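Local coordinates for protein Dok-7 (Mus musculus, PDB 3ML4) that acts as a cytoplasmic adaptor that binds and activates the receptor tyrosine kinase MuSK, promoting neuromuscular synapse formation, and binds phosphoinositides through its PH domain, at residues S159-Y164 / F198-I203; L40-Y45 / Q89-G94. All coordinates share one frame; numbering follows the deposited sequence.

Contact 1: S159-Y164 / F198-I203; sequences SDLRRY and FLFDCI
One face of the Tyr164 ring receives the edge of the Phe200 ring, and near the plane of the same tyrosine, at its rim, sits Asp201 OD1. This is the groove of a PTB domain, where edge strand 161-167 and C-terminal helix 193-203 flank the bound MuSK peptide, which pairs antiparallel with Arg163 and Tyr164. The two rings form a T-shaped (edge-to-face) stack, centroids 5.0 Å apart and planes at 75°. Phe200 CD2 stands 3.5 Å above the Tyr164 plane, offset toward the rim, while Phe200 CB makes a CH-pi contact over that face, 3.7 Å from the Tyr164 centroid. Nearer the start of the strand, Leu161 CD2 reaches Phe200 CE2 at 3.7 Å, and Phe171 makes another edge-to-face pair with Phe200. With CG lodged between the backbone N and the carbonyl carbon (chi1 59°), Tyr164 sends its ring across to the helix. A leucine in place of Tyr164 would lack both ring and hydroxyl, and would probably leave Phe200 with one aromatic neighbour fewer and Asp201 without one of its hydrogen bonds. Asp201 OD1 is also hydrogen-bonded to a polar side chain of the peptide, so a single carboxylate oxygen serves both the fold and the ligand. From Tyr164, the OH donates to the anti lone pair of Asp201 OD1 at 2.7 Å, the ring and carboxylate planes lying 40° apart.

Contact 2: L40-Y45 / Q89-G94; sequences LLMLVY and QAVMLG
Met42, a selenomethionine in this crystal, meets Val91 and Leu93 with the outer end of its side chain. Its CB leaves strand 40-45 toward the 89-94 segment, and CG follows, anti to the carbonyl carbon (chi1 -49°); these two atoms bridge distance rather than touch the far strand, which is needed because the CA atoms of Met42 and Val91 are 10.7 Å apart. Contact begins at SE, which lies 4.1 Å from Val91 CG1, the two side chains meeting tip to tip. Both strands belong to the strongly curved antiparallel sheet of the PH domain, where strands 59-71 and 81-86 come between them in sheet order, so the apolar side chains meet across the interior instead of through a backbone ladder. At the selenium the chain bends (chi3 73°), and this turn brings the terminal methyl CE beside Leu93 CD2 at 4.0 Å, while CE stays 4.2 Å from Val91 CG1. Met42 and Leu93 run past one another in opposite directions. Other walls of this apolar core come from Leu28, which Met42 touches, Leu63, which packs on Val91, and Trp104 of helix 98-112, against which Leu93 rests.

Overall arrangement
From the N terminus, the chain first lays down the PH domain, where strand 40-45 is followed by 43 residues before 89-94 comes round to complete contact 2, where side chains join two strands that are not neighbours in the sheet. Helix 98-112 then leads to the PTB domain, whose strands run on to 159-164. Another 33 residues, including strands 170-175 and 184-189 and the first turn of helix 193-203, separate this segment from 198-203, where contact 1 closes its own loop. The two loops are thus in series, neither nesting nor crossing. Their centres lie about 30 Å apart, on opposite sides of the chain's centre: contact 2 joins two PH strands, contact 1 strand 161-167 of the PTB domain to its helix.

Contact 1: S159-Y164 / F198-I203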
# COMPACT_ATOMS: atom_id res chain seq x y z
N SER B 159 6.66 -14.48 1.40
CA SER B 159 7.73 -14.51 2.40
C SER B 159 7.77 -15.82 3.21
O SER B 159 8.71 -16.05 3.99
CB SER B 159 7.61 -13.29 3.33
OG SER B 159 6.37 -13.27 4.01
N ASP B 160 6.78 -16.68 3.01
CA ASP B 160 6.69 -17.94 3.73
C ASP B 160 7.05 -19.14 2.85
O ASP B 160 6.96 -20.29 3.28
CB ASP B 160 5.28 -18.10 4.32
CG ASP B 160 4.96 -17.04 5.36
OD1 ASP B 160 5.90 -16.39 5.87
OD2 ASP B 160 3.77 -16.86 5.67
N LEU B 161 7.46 -18.86 1.61
CA LEU B 161 7.94 -19.89 0.69
C LEU B 161 9.42 -20.18 0.92
O LEU B 161 10.24 -19.26 0.91
CB LEU B 161 7.73 -19.43 -0.75
CG LEU B 161 6.50 -19.85 -1.56
CD1 LEU B 161 5.25 -20.09 -0.71
CD2 LEU B 161 6.25 -18.80 -2.62
N ARG B 162 9.76 -21.45 1.13
CA ARG B 162 11.16 -21.86 1.31
C ARG B 162 11.92 -21.78 -0.00
O ARG B 162 12.99 -21.19 -0.08
CB ARG B 162 11.27 -23.31 1.81
CG ARG B 162 10.51 -23.63 3.08
CD ARG B 162 11.18 -24.77 3.84
NE ARG B 162 10.29 -25.36 4.85
CZ ARG B 162 10.70 -26.07 5.89
NH1 ARG B 162 12.00 -26.30 6.08
NH2 ARG B 162 9.82 -26.56 6.75
N ARG B 163 11.33 -22.40 -1.02
CA ARG B 163 11.99 -22.64 -2.29
C ARG B 163 10.99 -22.51 -3.42
O ARG B 163 9.78 -22.62 -3.20
CB ARG B 163 12.60 -24.05 -2.30
CG ARG B 163 14.02 -24.14 -1.75
CD ARG B 163 14.16 -25.19 -0.64
NE ARG B 163 13.56 -26.48 -0.98
CZ ARG B 163 14.24 -27.60 -1.21
NH1 ARG B 163 15.57 -27.60 -1.13
NH2 ARG B 163 13.60 -28.72 -1.51
N TYR B 164 11.50 -22.28 -4.62
CA TYR B 164 10.70 -22.26 -5.83
C TYR B 164 11.64 -22.29 -7.02
O TYR B 164 12.81 -21.95 -6.89
CB TYR B 164 9.79 -21.03 -5.90
CG TYR B 164 10.54 -19.72 -5.85
CD1 TYR B 164 11.17 -19.21 -6.99
CD2 TYR B 164 10.63 -18.98 -4.67
CE1 TYR B 164 11.87 -18.03 -6.95
CE2 TYR B 164 11.33 -17.78 -4.62
CZ TYR B 164 11.94 -17.31 -5.76
OH TYR B 164 12.63 -16.13 -5.72
N PHE B 198 11.39 -15.70 -12.32
CA PHE B 198 12.01 -14.39 -12.38
C PHE B 198 11.18 -13.33 -11.66
O PHE B 198 11.72 -12.45 -10.98
CB PHE B 198 12.26 -13.98 -13.83
CG PHE B 198 12.61 -12.54 -13.99
CD1 PHE B 198 13.88 -12.07 -13.63
CD2 PHE B 198 11.68 -11.64 -14.50
CE1 PHE B 198 14.20 -10.73 -13.78
CE2 PHE B 198 11.99 -10.29 -14.66
CZ PHE B 198 13.25 -9.84 -14.30
N LEU B 199 9.86 -13.42 -11.81
CA LEU B 199 8.94 -12.56 -11.09
C LEU B 199 9.12 -12.76 -9.59
O LEU B 199 9.23 -11.80 -8.83
CB LEU B 199 7.50 -12.89 -11.48
CG LEU B 199 6.45 -11.81 -11.23
CD1 LEU B 199 6.40 -10.91 -12.45
CD2 LEU B 199 5.10 -12.44 -10.98
N PHE B 200 9.17 -14.03 -9.18
CA PHE B 200 9.42 -14.42 -7.79
C PHE B 200 10.75 -13.88 -7.28
O PHE B 200 10.81 -13.29 -6.20
CB PHE B 200 9.36 -15.94 -7.67
CG PHE B 200 7.99 -16.50 -7.42
CD1 PHE B 200 6.86 -16.00 -8.08
CD2 PHE B 200 7.82 -17.56 -6.54
CE1 PHE B 200 5.59 -16.53 -7.85
CE2 PHE B 200 6.55 -18.10 -6.29
CZ PHE B 200 5.44 -17.58 -6.96
N ASP B 201 11.81 -14.07 -8.06
CA ASP B 201 13.15 -13.58 -7.72
C ASP B 201 13.18 -12.07 -7.47
O ASP B 201 13.86 -11.59 -6.56
CB ASP B 201 14.15 -13.92 -8.83
CG ASP B 201 14.47 -15.40 -8.91
OD1 ASP B 201 14.22 -16.14 -7.92
OD2 ASP B 201 14.96 -15.84 -9.96
N CYS B 202 12.44 -11.34 -8.30
CA CYS B 202 12.40 -9.90 -8.21
C CYS B 202 11.65 -9.43 -6.97
O CYS B 202 12.20 -8.65 -6.18
CB CYS B 202 11.78 -9.31 -9.48
SG CYS B 202 12.88 -9.37 -10.91
N ILE B 203 10.43 -9.92 -6.77
CA ILE B 203 9.57 -9.45 -5.67
C ILE B 203 10.20 -9.69 -4.29
O ILE B 203 10.27 -8.77 -3.46
CB ILE B 203 8.11 -10.01 -5.76
CG1 ILE B 203 7.22 -9.12 -6.63
CG2 ILE B 203 7.44 -10.02 -4.39
CD1 ILE B 203 7.56 -9.07 -8.11

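Contact 2: L40-Y45 / Q89-G94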
# COMPACT_ATOMS: atom_id res chain seq x y z
N LEU B 40 -9.75 -1.42 -3.42
CA LEU B 40 -10.45 -0.61 -4.39
C LEU B 40 -11.78 -0.13 -3.82
O LEU B 40 -12.55 -0.91 -3.26
CB LEU B 40 -10.67 -1.39 -5.69
CG LEU B 40 -9.51 -1.45 -6.68
CD1 LEU B 40 -9.81 -2.47 -7.77
CD2 LEU B 40 -9.21 -0.08 -7.28
N LEU B 41 -12.02 1.17 -3.95
CA LEU B 41 -13.31 1.75 -3.64
C LEU B 41 -14.18 1.72 -4.88
O LEU B 41 -13.81 2.24 -5.94
CB LEU B 41 -13.16 3.18 -3.11
CG LEU B 41 -14.41 3.94 -2.65
CD1 LEU B 41 -15.06 3.29 -1.43
CD2 LEU B 41 -14.08 5.39 -2.36
N MSE B 42 -15.34 1.10 -4.74
CA MSE B 42 -16.34 1.07 -5.80
C MSE B 42 -17.33 2.19 -5.54
O MSE B 42 -17.93 2.26 -4.46
CB MSE B 42 -17.07 -0.27 -5.84
CG MSE B 42 -16.16 -1.50 -5.82
SE MSE B 42 -17.08 -3.11 -6.46
CE MSE B 42 -17.13 -2.67 -8.36
N LEU B 43 -17.50 3.07 -6.52
CA LEU B 43 -18.51 4.13 -6.43
C LEU B 43 -19.50 3.99 -7.58
O LEU B 43 -19.13 4.16 -8.74
CB LEU B 43 -17.85 5.52 -6.42
CG LEU B 43 -16.92 5.87 -5.26
CD1 LEU B 43 -16.32 7.26 -5.46
CD2 LEU B 43 -17.61 5.78 -3.89
N VAL B 44 -20.74 3.66 -7.24
CA VAL B 44 -21.78 3.40 -8.24
C VAL B 44 -22.81 4.53 -8.33
O VAL B 44 -23.43 4.90 -7.33
CB VAL B 44 -22.52 2.07 -7.97
CG1 VAL B 44 -23.40 1.70 -9.16
CG2 VAL B 44 -21.54 0.95 -7.68
N TYR B 45 -22.98 5.04 -9.54
CA TYR B 45 -24.00 6.04 -9.84
C TYR B 45 -25.02 5.42 -10.79
O TYR B 45 -24.72 4.44 -11.48
CB TYR B 45 -23.36 7.27 -10.47
CG TYR B 45 -22.20 7.85 -9.68
CD1 TYR B 45 -20.91 7.33 -9.81
CD2 TYR B 45 -22.38 8.94 -8.82
CE1 TYR B 45 -19.84 7.85 -9.10
CE2 TYR B 45 -21.31 9.47 -8.10
CZ TYR B 45 -20.05 8.92 -8.25
OH TYR B 45 -18.98 9.44 -7.55
N GLN B 89 -14.81 -13.07 -1.81
CA GLN B 89 -15.71 -13.18 -2.96
C GLN B 89 -15.07 -12.70 -4.26
O GLN B 89 -14.06 -12.01 -4.23
CB GLN B 89 -17.00 -12.39 -2.71
CG GLN B 89 -16.89 -10.86 -2.95
CD GLN B 89 -16.46 -10.06 -1.72
OE1 GLN B 89 -15.82 -9.01 -1.83
NE2 GLN B 89 -16.82 -10.55 -0.54
N ALA B 90 -15.68 -13.06 -5.38
CA ALA B 90 -15.31 -12.51 -6.68
C ALA B 90 -16.34 -11.47 -7.09
O ALA B 90 -17.55 -11.68 -6.91
CB ALA B 90 -15.22 -13.61 -7.71
N VAL B 91 -15.87 -10.36 -7.64
CA VAL B 91 -16.75 -9.31 -8.15
C VAL B 91 -16.70 -9.32 -9.66
O VAL B 91 -15.63 -9.10 -10.24
CB VAL B 91 -16.37 -7.91 -7.60
CG1 VAL B 91 -17.19 -6.82 -8.27
CG2 VAL B 91 -16.54 -7.87 -6.09
N MSE B 92 -17.84 -9.57 -10.30
CA MSE B 92 -17.90 -9.68 -11.76
C MSE B 92 -18.37 -8.39 -12.42
O MSE B 92 -19.46 -7.89 -12.14
CB MSE B 92 -18.80 -10.85 -12.19
CG MSE B 92 -18.41 -12.21 -11.62
SE MSE B 92 -16.55 -12.74 -11.94
CE MSE B 92 -16.56 -12.87 -13.90
N LEU B 93 -17.52 -7.85 -13.29
CA LEU B 93 -17.82 -6.63 -14.04
C LEU B 93 -18.22 -6.99 -15.47
O LEU B 93 -17.62 -7.87 -16.08
CB LEU B 93 -16.62 -5.69 -14.06
CG LEU B 93 -16.03 -5.15 -12.75
CD1 LEU B 93 -14.92 -4.14 -13.04
CD2 LEU B 93 -17.08 -4.52 -11.87
N GLY B 94 -19.22 -6.29 -16.00
CA GLY B 94 -19.74 -6.56 -17.33
C GLY B 94 -19.50 -5.44 -18.31
O GLY B 94 -19.96 -4.31 -18.11